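Long-range contacts in beta-galactosidase/beta-glucuronidase (Faecalibacterium prausnitzii L2-6, PDB 6MVF), which binds FMN and, as a family 2 glycoside hydrolase of a human gut bacterium, probably cleaves beta-glucuronides: residues A[632-638]-A[649-653]; A[493-498]-A[586-590]. All blocks are in the same frame, centred on the assembly; numbering follows the deposited sequence.

Contact 1: residues A[632-638]-A[649-653]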
loop_
_atom_site.group_PDB
_atom_site.type_symbol
_atom_site.label_atom_id
_atom_site.label_comp_id
_atom_site.label_asym_id
_atom_site.label_seq_id
_atom_site.Cartn_x
_atom_site.Cartn_y
_atom_site.Cartn_z
ATOM N N ASP A 632 27.865 25.602 -34.184
ATOM C CA ASP A 632 28.709 26.668 -33.664
ATOM C C ASP A 632 29.910 26.081 -32.931
ATOM O O ASP A 632 29.892 24.940 -32.460
ATOM C CB ASP A 632 27.937 27.556 -32.700
ATOM C CG ASP A 632 26.835 28.313 -33.372
ATOM O OD1 ASP A 632 26.877 28.424 -34.622
ATOM O OD2 ASP A 632 25.936 28.804 -32.646
ATOM N N GLU A 633 30.969 26.878 -32.841
ATOM C CA GLU A 633 32.123 26.469 -32.059
ATOM C C GLU A 633 31.696 26.323 -30.608
ATOM O O GLU A 633 30.915 27.126 -30.094
ATOM C CB GLU A 633 33.252 27.493 -32.201
ATOM C CG GLU A 633 34.600 26.882 -32.588
ATOM C CD GLU A 633 34.599 26.228 -33.977
ATOM O OE1 GLU A 633 33.790 26.648 -34.835
ATOM O OE2 GLU A 633 35.406 25.292 -34.211
ATOM N N GLY A 634 32.168 25.265 -29.961
ATOM C CA GLY A 634 31.778 25.009 -28.590
ATOM C C GLY A 634 30.558 24.119 -28.486
ATOM O O GLY A 634 30.375 23.204 -29.299
ATOM N N PHE A 635 29.708 24.390 -27.497
ATOM C CA PHE A 635 28.538 23.567 -27.220
ATOM C C PHE A 635 27.320 24.094 -27.964
ATOM O O PHE A 635 27.187 25.296 -28.201
ATOM C CB PHE A 635 28.266 23.507 -25.716
ATOM C CG PHE A 635 29.246 22.663 -24.978
ATOM C CD1 PHE A 635 29.202 21.282 -25.087
ATOM C CD2 PHE A 635 30.236 23.245 -24.195
ATOM C CE1 PHE A 635 30.120 20.487 -24.423
ATOM C CE2 PHE A 635 31.162 22.470 -23.531
ATOM C CZ PHE A 635 31.104 21.083 -23.644
ATOM N N ASN A 636 26.435 23.170 -28.347
ATOM C CA ASN A 636 25.278 23.482 -29.180
ATOM C C ASN A 636 24.043 22.854 -28.573
ATOM O O ASN A 636 24.025 21.649 -28.316
ATOM C CB ASN A 636 25.448 22.961 -30.609
ATOM C CG ASN A 636 26.606 23.621 -31.344
ATOM O OD1 ASN A 636 26.417 24.569 -32.107
ATOM N ND2 ASN A 636 27.805 23.118 -31.116
ATOM N N VAL A 637 23.012 23.657 -28.370
ATOM C CA VAL A 637 21.703 23.147 -27.990
ATOM C C VAL A 637 20.950 22.784 -29.266
ATOM O O VAL A 637 20.686 23.650 -30.103
ATOM C CB VAL A 637 20.923 24.181 -27.163
ATOM C CG1 VAL A 637 19.461 23.747 -27.002
ATOM C CG2 VAL A 637 21.582 24.376 -25.821
ATOM N N LEU A 638 20.606 21.507 -29.423
ATOM C CA LEU A 638 19.770 21.062 -30.531
ATOM C C LEU A 638 18.364 20.826 -29.995
ATOM O O LEU A 638 18.164 20.018 -29.079
ATOM C CB LEU A 638 20.326 19.804 -31.199
ATOM C CG LEU A 638 21.522 19.920 -32.169
ATOM C CD1 LEU A 638 21.183 20.790 -33.347
ATOM C CD2 LEU A 638 22.738 20.464 -31.466
ATOM N N ILE A 649 18.872 18.197 -27.001
ATOM C CA ILE A 649 20.133 17.604 -26.593
ATOM C C ILE A 649 21.236 18.643 -26.777
ATOM O O ILE A 649 21.047 19.694 -27.391
ATOM C CB ILE A 649 20.452 16.315 -27.371
ATOM C CG1 ILE A 649 21.039 16.642 -28.741
ATOM C CG2 ILE A 649 19.198 15.445 -27.519
ATOM C CD1 ILE A 649 21.295 15.411 -29.568
ATOM N N THR A 650 22.400 18.344 -26.221
ATOM C CA THR A 650 23.562 19.209 -26.347
ATOM C C THR A 650 24.671 18.447 -27.053
ATOM O O THR A 650 24.982 17.305 -26.687
ATOM C CB THR A 650 24.038 19.708 -24.984
ATOM O OG1 THR A 650 22.974 20.424 -24.344
ATOM C CG2 THR A 650 25.238 20.620 -25.163
ATOM N N LEU A 651 25.236 19.069 -28.077
ATOM C CA LEU A 651 26.354 18.526 -28.824
ATOM C C LEU A 651 27.522 19.493 -28.715
ATOM O O LEU A 651 27.343 20.678 -28.405
ATOM C CB LEU A 651 25.983 18.287 -30.294
ATOM C CG LEU A 651 24.926 17.187 -30.534
ATOM C CD1 LEU A 651 24.740 16.917 -32.012
ATOM C CD2 LEU A 651 25.248 15.874 -29.794
ATOM N N GLU A 652 28.727 18.963 -28.924
ATOM C CA GLU A 652 29.952 19.751 -28.919
ATOM C C GLU A 652 30.617 19.642 -30.283
ATOM O O GLU A 652 30.896 18.533 -30.753
ATOM C CB GLU A 652 30.911 19.287 -27.820
ATOM C CG GLU A 652 32.084 20.257 -27.572
ATOM C CD GLU A 652 33.165 19.707 -26.620
ATOM O OE1 GLU A 652 33.048 18.536 -26.187
ATOM O OE2 GLU A 652 34.144 20.449 -26.320
ATOM N N LYS A 653 30.870 20.787 -30.915
ATOM C CA LYS A 653 31.760 20.810 -32.067
ATOM C C LYS A 653 33.202 20.585 -31.624
ATOM O O LYS A 653 33.680 21.196 -30.664
ATOM C CB LYS A 653 31.640 22.131 -32.825
ATOM C CG LYS A 653 32.393 22.092 -34.164
ATOM C CD LYS A 653 32.246 23.360 -34.987
ATOM C CE LYS A 653 33.153 23.276 -36.207
ATOM N NZ LYS A 653 32.794 24.260 -37.245
#
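The Phe635 ring carries Glu652 over one face: Glu652 CG lies 4.1 Å from the ring centroid and 26° off the normal, a CH-pi contact. Beyond it the Glu652 carboxylate continues the stack, its plane tilted only 23° from the ring, and Phe635 CE1 also reaches Glu652 CB at 3.7 Å. Thr650 CG2 and the Leu651 carbonyl oxygen approach the same ring obliquely. The amide of Asn636 spans the turn before its own strand, accepting from Asp632 N through OD1 and giving ND2 to Asp632 O, which lies close to the amide plane. Lys653, with CG anti to its backbone N (chi1 -171°) and an extended chain beyond, crosses Glu633 obliquely and ends in a long salt bridge, NZ to Glu633 OE1 at 3.5 Å. On the face shared by Asn636, Leu638, Ile649 and Leu651, Leu638 CD2 packs at 4.0 Å against Leu651 CG.

Five backbone bonds fix the antiparallel register. Asn636 with Leu651 and Leu638 with Ile649 are hydrogen-bonded pairs, Asn636 N reaching Leu651 O at 2.7 Å; Lys653 N adds a bond to Gly634 O at 2.9 Å. Phe635 with Glu652 and Val637 with Thr650 are the non-hydrogen-bonded pairs.

The two strands form a beta hairpin, set between strand 606-611 beside 635-641 and strand 590-592 beside 646-654. Arg229 of the second subunit salt-bridges Glu652 OE1, Ser237 O of that subunit binds Thr650 OG1, and Ile649 and Thr650 pair in parallel with one of its strands, so the sheet crosses the interface.

Contact 2: residues A[493-498]-A[586-590]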
loop_
_atom_site.group_PDB
_atom_site.type_symbol
_atom_site.label_atom_id
_atom_site.label_comp_id
_atom_site.label_asym_id
_atom_site.label_seq_id
_atom_site.Cartn_x
_atom_site.Cartn_y
_atom_site.Cartn_z
ATOM N N ILE A 493 26.713 1.086 -27.826
ATOM C CA ILE A 493 26.403 2.520 -27.891
ATOM C C ILE A 493 27.572 3.423 -27.490
ATOM O O ILE A 493 27.428 4.648 -27.469
ATOM C CB ILE A 493 25.145 2.886 -27.069
ATOM C CG1 ILE A 493 25.219 2.394 -25.623
ATOM C CG2 ILE A 493 23.903 2.361 -27.727
ATOM C CD1 ILE A 493 23.955 2.652 -24.835
ATOM N N ASN A 494 28.743 2.859 -27.213
ATOM C CA ASN A 494 29.925 3.713 -27.132
ATOM C C ASN A 494 30.637 3.918 -28.478
ATOM O O ASN A 494 31.443 4.856 -28.577
ATOM C CB ASN A 494 30.915 3.172 -26.091
ATOM C CG ASN A 494 31.475 1.818 -26.460
ATOM O OD1 ASN A 494 30.809 0.805 -26.291
ATOM N ND2 ASN A 494 32.711 1.793 -26.965
ATOM N N TRP A 495 30.357 3.094 -29.517
ATOM C CA TRP A 495 30.917 3.301 -30.860
ATOM C C TRP A 495 30.009 4.207 -31.687
ATOM O O TRP A 495 28.787 4.015 -31.711
ATOM C CB TRP A 495 31.116 1.979 -31.612
ATOM C CG TRP A 495 31.782 0.892 -30.841
ATOM C CD1 TRP A 495 31.326 -0.382 -30.676
ATOM C CD2 TRP A 495 33.027 0.969 -30.124
ATOM N NE1 TRP A 495 32.206 -1.105 -29.892
ATOM C CE2 TRP A 495 33.253 -0.297 -29.541
ATOM C CE3 TRP A 495 33.966 1.985 -29.917
ATOM C CZ2 TRP A 495 34.370 -0.572 -28.771
ATOM C CZ3 TRP A 495 35.072 1.715 -29.146
ATOM C CH2 TRP A 495 35.271 0.451 -28.583
ATOM N N HIS A 496 30.610 5.179 -32.381
ATOM C CA HIS A 496 29.869 6.131 -33.209
ATOM C C HIS A 496 30.668 6.518 -34.445
ATOM O O HIS A 496 31.846 6.877 -34.343
ATOM C CB HIS A 496 29.509 7.384 -32.415
ATOM C CG HIS A 496 28.657 7.089 -31.231
ATOM N ND1 HIS A 496 27.327 6.754 -31.346
ATOM C CD2 HIS A 496 28.958 7.008 -29.916
ATOM C CE1 HIS A 496 26.836 6.505 -30.147
ATOM N NE2 HIS A 496 27.806 6.649 -29.262
ATOM N N SER A 497 30.007 6.474 -35.603
ATOM C CA SER A 497 30.659 6.691 -36.884
ATOM C C SER A 497 29.934 7.743 -37.714
ATOM O O SER A 497 28.702 7.736 -37.820
ATOM C CB SER A 497 30.725 5.399 -37.679
ATOM O OG SER A 497 31.309 5.664 -38.938
ATOM N N ASN A 498 30.712 8.645 -38.318
ATOM C CA ASN A 498 30.161 9.558 -39.313
ATOM C C ASN A 498 29.907 8.866 -40.649
ATOM O O ASN A 498 29.180 9.403 -41.488
ATOM C CB ASN A 498 31.102 10.748 -39.508
ATOM C CG ASN A 498 31.002 11.750 -38.390
ATOM O OD1 ASN A 498 29.910 12.061 -37.920
ATOM N ND2 ASN A 498 32.140 12.264 -37.954
ATOM N N ARG A 586 22.621 11.288 -29.468
ATOM C CA ARG A 586 23.063 12.027 -28.286
ATOM C C ARG A 586 24.393 11.486 -27.737
ATOM O O ARG A 586 25.188 12.256 -27.175
ATOM C CB ARG A 586 21.982 11.994 -27.200
ATOM C CG ARG A 586 21.950 10.661 -26.507
ATOM C CD ARG A 586 20.941 10.532 -25.414
ATOM N NE ARG A 586 19.564 10.720 -25.839
ATOM C CZ ARG A 586 18.535 10.518 -25.025
ATOM N NH1 ARG A 586 18.762 10.118 -23.778
ATOM N NH2 ARG A 586 17.292 10.725 -25.439
ATOM N N ARG A 587 24.656 10.177 -27.889
ATOM C CA ARG A 587 25.922 9.593 -27.465
ATOM C C ARG A 587 27.042 9.840 -28.470
ATOM O O ARG A 587 28.218 9.673 -28.120
ATOM C CB ARG A 587 25.752 8.095 -27.186
ATOM C CG ARG A 587 24.954 7.833 -25.912
ATOM C CD ARG A 587 24.422 6.407 -25.781
ATOM N NE ARG A 587 23.291 6.147 -26.659
ATOM C CZ ARG A 587 22.015 6.387 -26.365
ATOM N NH1 ARG A 587 21.662 6.901 -25.185
ATOM N NH2 ARG A 587 21.085 6.115 -27.267
ATOM N N HIS A 588 26.718 10.276 -29.688
ATOM C CA HIS A 588 27.711 10.880 -30.579
ATOM C C HIS A 588 27.887 12.344 -30.158
ATOM O O HIS A 588 27.576 13.287 -30.890
ATOM C CB HIS A 588 27.280 10.734 -32.038
ATOM C CG HIS A 588 28.349 11.063 -33.037
ATOM N ND1 HIS A 588 28.255 10.707 -34.368
ATOM C CD2 HIS A 588 29.525 11.728 -32.909
ATOM C CE1 HIS A 588 29.333 11.125 -35.010
ATOM N NE2 HIS A 588 30.116 11.751 -34.149
ATOM N N ALA A 589 28.388 12.508 -28.924
ATOM C CA ALA A 589 28.361 13.802 -28.244
ATOM C C ALA A 589 29.292 14.823 -28.899
ATOM O O ALA A 589 28.953 16.007 -28.999
ATOM C CB ALA A 589 28.722 13.616 -26.774
ATOM N N GLN A 590 30.465 14.399 -29.345
ATOM C CA GLN A 590 31.452 15.300 -29.933
ATOM C C GLN A 590 31.513 15.061 -31.437
ATOM O O GLN A 590 31.839 13.957 -31.880
ATOM C CB GLN A 590 32.814 15.093 -29.272
ATOM C CG GLN A 590 32.895 15.689 -27.867
ATOM C CD GLN A 590 34.023 15.097 -27.047
ATOM O OE1 GLN A 590 34.566 14.066 -27.405
ATOM N NE2 GLN A 590 34.373 15.745 -25.935
#
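His496 and His588 meet through different first torsions: CG of His496 stands anti to its carbonyl carbon (chi1 -60°), while CG of His588 stands anti to its backbone N (chi1 -168°). With the groups so placed, the ring planes lie 23° apart but slid past each other, centroids 5.8 Å apart with little overlap. What covers the His588 face is His496 CB, 4.2 Å from the ring centroid, a CH-pi contact. The His496 ring in turn lies over the peptide joining Arg587 to His588, with Arg587 C and His588 N on one face, and its NE2 makes a weak bond of 2.7 Å to Ile493 O. That peptide belongs to an inverse gamma turn centred on His588, closed by a weak bond from Ala589 N to Arg587 O; it packs against the TIM-barrel loop between strand 482-487 and helix 507-522. That helix also supplies Glu508, which binds His496 ND1. With an alanine in place of His496, Glu508 would probably be left without its imidazole mate and the Arg587-His588 peptide without the ring over it. At the edge of the His588 ring, near its plane, Asn498 OD1 comes within 3.1 Å of CE1, and both Asn498 ND2 and His588 NE2 bind Glu657 OE2. Ile493 CD1 lies over one face of the Arg587 guanidinium; Ile493 CB approaches Arg587 NE at 3.8 Å, while Arg587 NH2 salt-bridges Glu507.

Contact 1 and contact 2 have centres 14 Å apart and touch directly. Glu652 N lies 3.0 Å from Ala589 O, a probable hydrogen bond where segment 586-590 leads into strand 590-592, which runs parallel to strand 646-654. A second probable bond joins Glu652 OE1 to Gln590 NE2 at 3.1 Å, and Leu651 CD2 packs 3.6 Å from His588 O. Through these links the TIM-barrel loop 493-498 is connected, by way of 586-590, to the C-terminal beta sheet. Arg229 of the second subunit touches both sites, meeting Phe635 and Glu652 in contact 1 and Gln590 in contact 2. Both contacts lie away from the FMN pocket.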